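PDB 6NXC: L-asparaginase 1 from Escherichia coli, which catalyses the hydrolysis of L-asparagine to L-aspartate and ammonium, as an allosteric homotetramer activated by asparagine bound at a second site. Local coordinates for residues Phe105-Gly110 / Lys130-Thr135; Phe123-Leu128 / Gly220-His225. The protein carries 1 engineered substitution. All blocks are in the same frame, centred on the assembly; numbering follows the deposited sequence.

Both contacts involve the chain path from strand 104-108 through helix 114-124 and strand 125-126 to strand 132-135. Contact 1 is core, with two parallel strands side by side in the large mixed sheet; its side chains are mostly apolar, and it runs up to the substrate site at one end. Contact 2 is partly buried, a two-stranded antiparallel pairing at the end of helix 114-124, where polar groups of E126, N127 and H225 add to the backbone bonds. The two meet through V132 CG2 and L125 CD1, 4.1 Å apart, with their centres about 16 Å from each other.

Contact 1: residues Phe105-Gly110 / Lys130-Thr135; sequences FVILHG and KPVIVT
Backbone hydrogen bonds join F105-L108 to V132-T135 as parallel strands, with F105, V106, I107 and L108 opposite V132, I133, V134 and T135. F105 receives I133 N on its carbonyl O at 2.9 Å, and I107 N gives the shortest bond, 2.7 Å to I133 O. I107 O takes T135 N in a nearly straight bond (N-H...O 166°). F105 N to P131 O opens the series, whereas H109 N to T135 O closes it weakly (124°). CA-H groups of V106 and L108, and of V132 and V134, supplement these bonds by approaching carbonyl oxygens of the opposite strand.

Apolar packing differs on the two faces. On one, I107 CG1 crosses toward V132 CG1 (4.1 Å), and I107 CB meets V134 CG2. Here F105 CG stands beside its own backbone N (chi1 -57°), which carries the ring toward K130, whose CD comes in at the ring edge, in plane, 4.0 Å from CE2. K130 NZ bonds the carbonyls of Y99 and Y102. On the other face, which V106, L108, I133 and T135 share, the T135 methyl CG2 lies 3.8 Å from L108 CD2 and against V106 CG1. T135 OG1 turns elsewhere, to the carbonyl of F170 on the next strand.

Beyond L108 the polar atoms of H109 are held: ND1 donates to G110 O in the ring plane (2.7 Å) and NE2 bonds T117 OG1, beside substrate-binding S80. The chemistry implies a buried, largely apolar sheet centre; the strand end delivers H109 to the edge of the substrate site, where G110 O and T117 OG1 fix its ring.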
loop_
_atom_site.group_PDB
_atom_site.type_symbol
_atom_site.label_atom_id
_atom_site.label_comp_id
_atom_site.label_asym_id
_atom_site.label_seq_id
_atom_site.Cartn_x
_atom_site.Cartn_y
_atom_site.Cartn_z
ATOM N N PHE B 105 21.797 20.964 8.501
ATOM C CA PHE B 105 22.501 20.701 7.228
ATOM C C PHE B 105 21.529 19.985 6.293
ATOM O O PHE B 105 20.992 18.928 6.677
ATOM C CB PHE B 105 23.748 19.881 7.601
ATOM C CG PHE B 105 24.585 20.627 8.613
ATOM C CD1 PHE B 105 25.588 21.509 8.225
ATOM C CD2 PHE B 105 24.347 20.410 9.948
ATOM C CE1 PHE B 105 26.288 22.235 9.180
ATOM C CE2 PHE B 105 24.982 21.189 10.900
ATOM C CZ PHE B 105 25.889 22.141 10.501
ATOM N N VAL B 106 21.409 20.482 5.099
ATOM C CA VAL B 106 20.722 19.738 4.011
ATOM C C VAL B 106 21.742 19.414 2.937
ATOM O O VAL B 106 22.514 20.324 2.476
ATOM C CB VAL B 106 19.568 20.575 3.469
ATOM C CG1 VAL B 106 18.997 19.951 2.183
ATOM C CG2 VAL B 106 18.486 20.779 4.522
ATOM N N ILE B 107 21.789 18.160 2.563
ATOM C CA ILE B 107 22.721 17.678 1.550
ATOM C C ILE B 107 21.844 17.498 0.295
ATOM O O ILE B 107 21.062 16.535 0.271
ATOM C CB ILE B 107 23.471 16.414 1.988
ATOM C CG1 ILE B 107 24.144 16.440 3.378
ATOM C CG2 ILE B 107 24.508 16.012 0.996
ATOM C CD1 ILE B 107 24.973 17.658 3.651
ATOM N N LEU B 108 22.058 18.332 -0.725
ATOM C CA LEU B 108 21.331 18.184 -1.992
ATOM C C LEU B 108 22.176 17.241 -2.848
ATOM O O LEU B 108 23.440 17.515 -2.959
ATOM C CB LEU B 108 21.241 19.520 -2.727
ATOM C CG LEU B 108 20.041 20.370 -2.407
ATOM C CD1 LEU B 108 20.040 21.631 -3.298
ATOM C CD2 LEU B 108 18.752 19.584 -2.606
ATOM N N HIS B 109 21.606 16.229 -3.488
ATOM C CA HIS B 109 22.378 15.048 -3.947
ATOM C C HIS B 109 21.566 14.404 -5.073
ATOM O O HIS B 109 20.338 14.516 -5.049
ATOM C CB HIS B 109 22.530 14.065 -2.770
ATOM C CG HIS B 109 23.555 13.011 -2.877
ATOM N ND1 HIS B 109 23.358 11.933 -3.754
ATOM C CD2 HIS B 109 24.762 12.797 -2.236
ATOM C CE1 HIS B 109 24.411 11.100 -3.639
ATOM N NE2 HIS B 109 25.248 11.567 -2.664
ATOM N N GLY B 110 22.238 13.759 -5.986
ATOM C CA GLY B 110 21.560 12.960 -7.028
ATOM C C GLY B 110 20.834 11.813 -6.404
ATOM O O GLY B 110 21.278 11.289 -5.321
ATOM N N LYS B 130 22.895 17.788 15.582
ATOM C CA LYS B 130 22.142 18.666 14.685
ATOM C C LYS B 130 21.658 17.803 13.548
ATOM O O LYS B 130 22.237 16.777 13.263
ATOM C CB LYS B 130 22.965 19.855 14.162
ATOM C CG LYS B 130 23.572 20.714 15.273
ATOM C CD LYS B 130 24.361 21.879 14.780
ATOM C CE LYS B 130 25.115 22.560 15.908
ATOM N NZ LYS B 130 25.523 23.935 15.605
ATOM N N PRO B 131 20.552 18.199 12.906
ATOM C CA PRO B 131 19.998 17.397 11.829
ATOM C C PRO B 131 20.895 17.538 10.600
ATOM O O PRO B 131 21.414 18.644 10.201
ATOM C CB PRO B 131 18.606 18.017 11.682
ATOM C CG PRO B 131 18.760 19.392 12.149
ATOM C CD PRO B 131 19.712 19.358 13.279
ATOM N N VAL B 132 20.924 16.423 9.874
ATOM C CA VAL B 132 21.576 16.309 8.557
ATOM C C VAL B 132 20.573 15.562 7.727
ATOM O O VAL B 132 20.229 14.420 8.091
ATOM C CB VAL B 132 22.903 15.557 8.632
ATOM C CG1 VAL B 132 23.438 15.384 7.268
ATOM C CG2 VAL B 132 23.954 16.196 9.546
ATOM N N ILE B 133 20.092 16.212 6.696
ATOM C CA ILE B 133 19.010 15.681 5.842
ATOM C C ILE B 133 19.476 15.662 4.399
ATOM O O ILE B 133 19.796 16.731 3.801
ATOM C CB ILE B 133 17.751 16.556 5.965
ATOM C CG1 ILE B 133 17.338 16.824 7.423
ATOM C CG2 ILE B 133 16.675 15.939 5.111
ATOM C CD1 ILE B 133 15.957 17.472 7.573
ATOM N N VAL B 134 19.472 14.467 3.799
ATOM C CA VAL B 134 19.815 14.337 2.387
ATOM C C VAL B 134 18.494 14.386 1.614
ATOM O O VAL B 134 17.568 13.685 1.999
ATOM C CB VAL B 134 20.614 13.044 2.151
ATOM C CG1 VAL B 134 21.141 12.937 0.756
ATOM C CG2 VAL B 134 21.771 12.859 3.168
ATOM N N THR B 135 18.490 15.095 0.511
ATOM C CA THR B 135 17.327 15.208 -0.422
ATOM C C THR B 135 17.794 15.531 -1.836
ATOM O O THR B 135 18.969 15.782 -2.095
ATOM C CB THR B 135 16.280 16.197 0.153
ATOM O OG1 THR B 135 15.025 15.865 -0.461
ATOM C CG2 THR B 135 16.565 17.667 -0.087
#

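Contact 2: residues Phe123-Leu128 / Gly220-His225; sequences FMLENL and GELIVH
The imidazole of H225 and the carboxylate of E126 lie nearly coplanar, their planes 16° apart, with OE2 at the ring edge near its plane. OE2 is 2.6 Å from H225 NE2, but the N-H points well off the line (128°), so the bond is weak despite its length. An extended E126 side chain, CG anti to the backbone N (chi1 164°), carries the carboxylate across to the histidine. M124 O approaches the ring obliquely, and Y331 meets it edge-to-face. In the second flat group, the N127 amide, ND2 gives a straight bond to E221 O, 3.1 Å away in the amide plane, and I223 CD1 lies alongside.

The backbone pairing is antiparallel. E126 and I223 exchange two bonds, N to O each way, and H225 N donates to M124 O at 2.9 Å. A water donates to both N127 O and G220 O, bridging the two segments beyond the paired residues. On the other face of the pair, that of L125 and V224, L125 CD2 packs on V224 CG2 (4.0 Å). L222, whose side chain bends back toward 123-128, puts CD1 against L125 CB and L128 CD1.

A92 and K96 of helix 85-98 pack against V224. The arrangement is a short antiparallel two-stranded sheet formed where the chain leaves helix 114-124, which joins segment 220-225 to the end of that helix.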
loop_
_atom_site.group_PDB
_atom_site.type_symbol
_atom_site.label_atom_id
_atom_site.label_comp_id
_atom_site.label_asym_id
_atom_site.label_seq_id
_atom_site.Cartn_x
_atom_site.Cartn_y
_atom_site.Cartn_z
ATOM N N PHE B 123 27.330 6.468 9.899
ATOM C CA PHE B 123 28.472 5.819 10.580
ATOM C C PHE B 123 29.614 6.774 10.811
ATOM O O PHE B 123 30.183 6.693 11.895
ATOM C CB PHE B 123 28.943 4.629 9.733
ATOM C CG PHE B 123 27.840 3.626 9.585
ATOM C CD1 PHE B 123 27.417 2.902 10.661
ATOM C CD2 PHE B 123 27.266 3.359 8.348
ATOM C CE1 PHE B 123 26.397 1.969 10.529
ATOM C CE2 PHE B 123 26.285 2.415 8.204
ATOM C CZ PHE B 123 25.830 1.743 9.302
ATOM N N MET B 124 29.827 7.754 9.919
ATOM C CA MET B 124 31.038 8.615 9.997
ATOM C C MET B 124 30.820 9.679 11.099
ATOM O O MET B 124 31.802 10.059 11.767
ATOM C CB MET B 124 31.273 9.322 8.642
ATOM C CG MET B 124 31.707 8.356 7.621
ATOM S SD MET B 124 31.722 9.165 6.032
ATOM C CE MET B 124 33.311 9.913 6.290
ATOM N N LEU B 125 29.590 10.188 11.264
ATOM C CA LEU B 125 29.351 11.390 12.100
ATOM C C LEU B 125 29.031 10.904 13.534
ATOM O O LEU B 125 27.837 10.709 13.890
ATOM C CB LEU B 125 28.202 12.230 11.537
ATOM C CG LEU B 125 28.372 12.755 10.131
ATOM C CD1 LEU B 125 27.241 13.675 9.664
ATOM C CD2 LEU B 125 29.633 13.542 10.036
ATOM N N GLU B 126 29.983 10.892 14.438
ATOM C CA GLU B 126 29.736 10.454 15.845
ATOM C C GLU B 126 29.488 11.712 16.691
ATOM O O GLU B 126 30.049 12.774 16.332
ATOM C CB GLU B 126 30.992 9.694 16.345
ATOM C CG GLU B 126 31.048 9.520 17.876
ATOM C CD GLU B 126 32.313 8.888 18.461
ATOM O OE1 GLU B 126 32.270 8.431 19.643
ATOM O OE2 GLU B 126 33.339 8.863 17.759
ATOM N N ASN B 127 28.626 11.612 17.684
ATOM C CA ASN B 127 28.163 12.757 18.524
ATOM C C ASN B 127 27.431 13.800 17.688
ATOM O O ASN B 127 27.656 15.037 17.872
ATOM C CB ASN B 127 29.296 13.423 19.300
ATOM C CG ASN B 127 30.061 12.451 20.149
ATOM O OD1 ASN B 127 29.548 11.413 20.518
ATOM N ND2 ASN B 127 31.331 12.742 20.344
ATOM N N LEU B 128 26.653 13.324 16.712
ATOM C CA LEU B 128 25.869 14.258 15.864
ATOM C C LEU B 128 24.740 14.885 16.701
ATOM O O LEU B 128 23.840 14.136 17.100
ATOM C CB LEU B 128 25.253 13.483 14.684
ATOM C CG LEU B 128 24.512 14.364 13.699
ATOM C CD1 LEU B 128 25.303 15.475 13.056
ATOM C CD2 LEU B 128 23.970 13.546 12.567
ATOM N N GLY B 220 28.786 15.349 23.195
ATOM C CA GLY B 220 29.990 16.160 23.029
ATOM C C GLY B 220 30.152 16.650 21.614
ATOM O O GLY B 220 29.142 16.619 20.793
ATOM N N GLU B 221 31.375 17.125 21.295
ATOM C CA GLU B 221 31.594 17.754 19.963
ATOM C C GLU B 221 31.661 16.680 18.852
ATOM O O GLU B 221 32.039 15.546 19.099
ATOM C CB GLU B 221 32.891 18.567 19.864
ATOM C CG GLU B 221 32.631 20.082 19.874
ATOM C CD GLU B 221 31.870 20.701 18.701
ATOM O OE1 GLU B 221 31.640 19.963 17.756
ATOM O OE2 GLU B 221 31.519 21.943 18.733
ATOM N N LEU B 222 31.166 17.072 17.687
ATOM C CA LEU B 222 31.061 16.150 16.530
ATOM C C LEU B 222 32.442 15.575 16.303
ATOM O O LEU B 222 33.431 16.353 16.255
ATOM C CB LEU B 222 30.583 16.945 15.311
ATOM C CG LEU B 222 30.467 16.163 13.998
ATOM C CD1 LEU B 222 29.338 15.176 14.100
ATOM C CD2 LEU B 222 30.262 17.135 12.848
ATOM N N ILE B 223 32.520 14.272 16.010
ATOM C CA ILE B 223 33.764 13.577 15.632
ATOM C C ILE B 223 33.553 12.926 14.271
ATOM O O ILE B 223 32.542 12.259 14.106
ATOM C CB ILE B 223 34.207 12.593 16.715
ATOM C CG1 ILE B 223 34.663 13.380 17.957
ATOM C CG2 ILE B 223 35.303 11.694 16.168
ATOM C CD1 ILE B 223 34.790 12.540 19.231
ATOM N N VAL B 224 34.413 13.228 13.305
ATOM C CA VAL B 224 34.256 12.578 11.983
ATOM C C VAL B 224 35.206 11.368 11.851
ATOM O O VAL B 224 36.421 11.538 11.984
ATOM C CB VAL B 224 34.420 13.551 10.830
ATOM C CG1 VAL B 224 34.274 12.695 9.561
ATOM C CG2 VAL B 224 33.390 14.680 10.908
ATOM N N HIS B 225 34.671 10.142 11.762
ATOM C CA HIS B 225 35.503 8.932 11.592
ATOM C C HIS B 225 35.823 8.876 10.118
ATOM O O HIS B 225 34.956 9.126 9.259
ATOM C CB HIS B 225 34.774 7.662 11.974
ATOM C CG HIS B 225 34.580 7.561 13.440
ATOM N ND1 HIS B 225 35.571 7.170 14.305
ATOM C CD2 HIS B 225 33.468 7.751 14.191
ATOM C CE1 HIS B 225 35.107 7.230 15.553
ATOM N NE2 HIS B 225 33.813 7.555 15.505
HETATM O O HOH W 1 27.829 17.825 18.744
#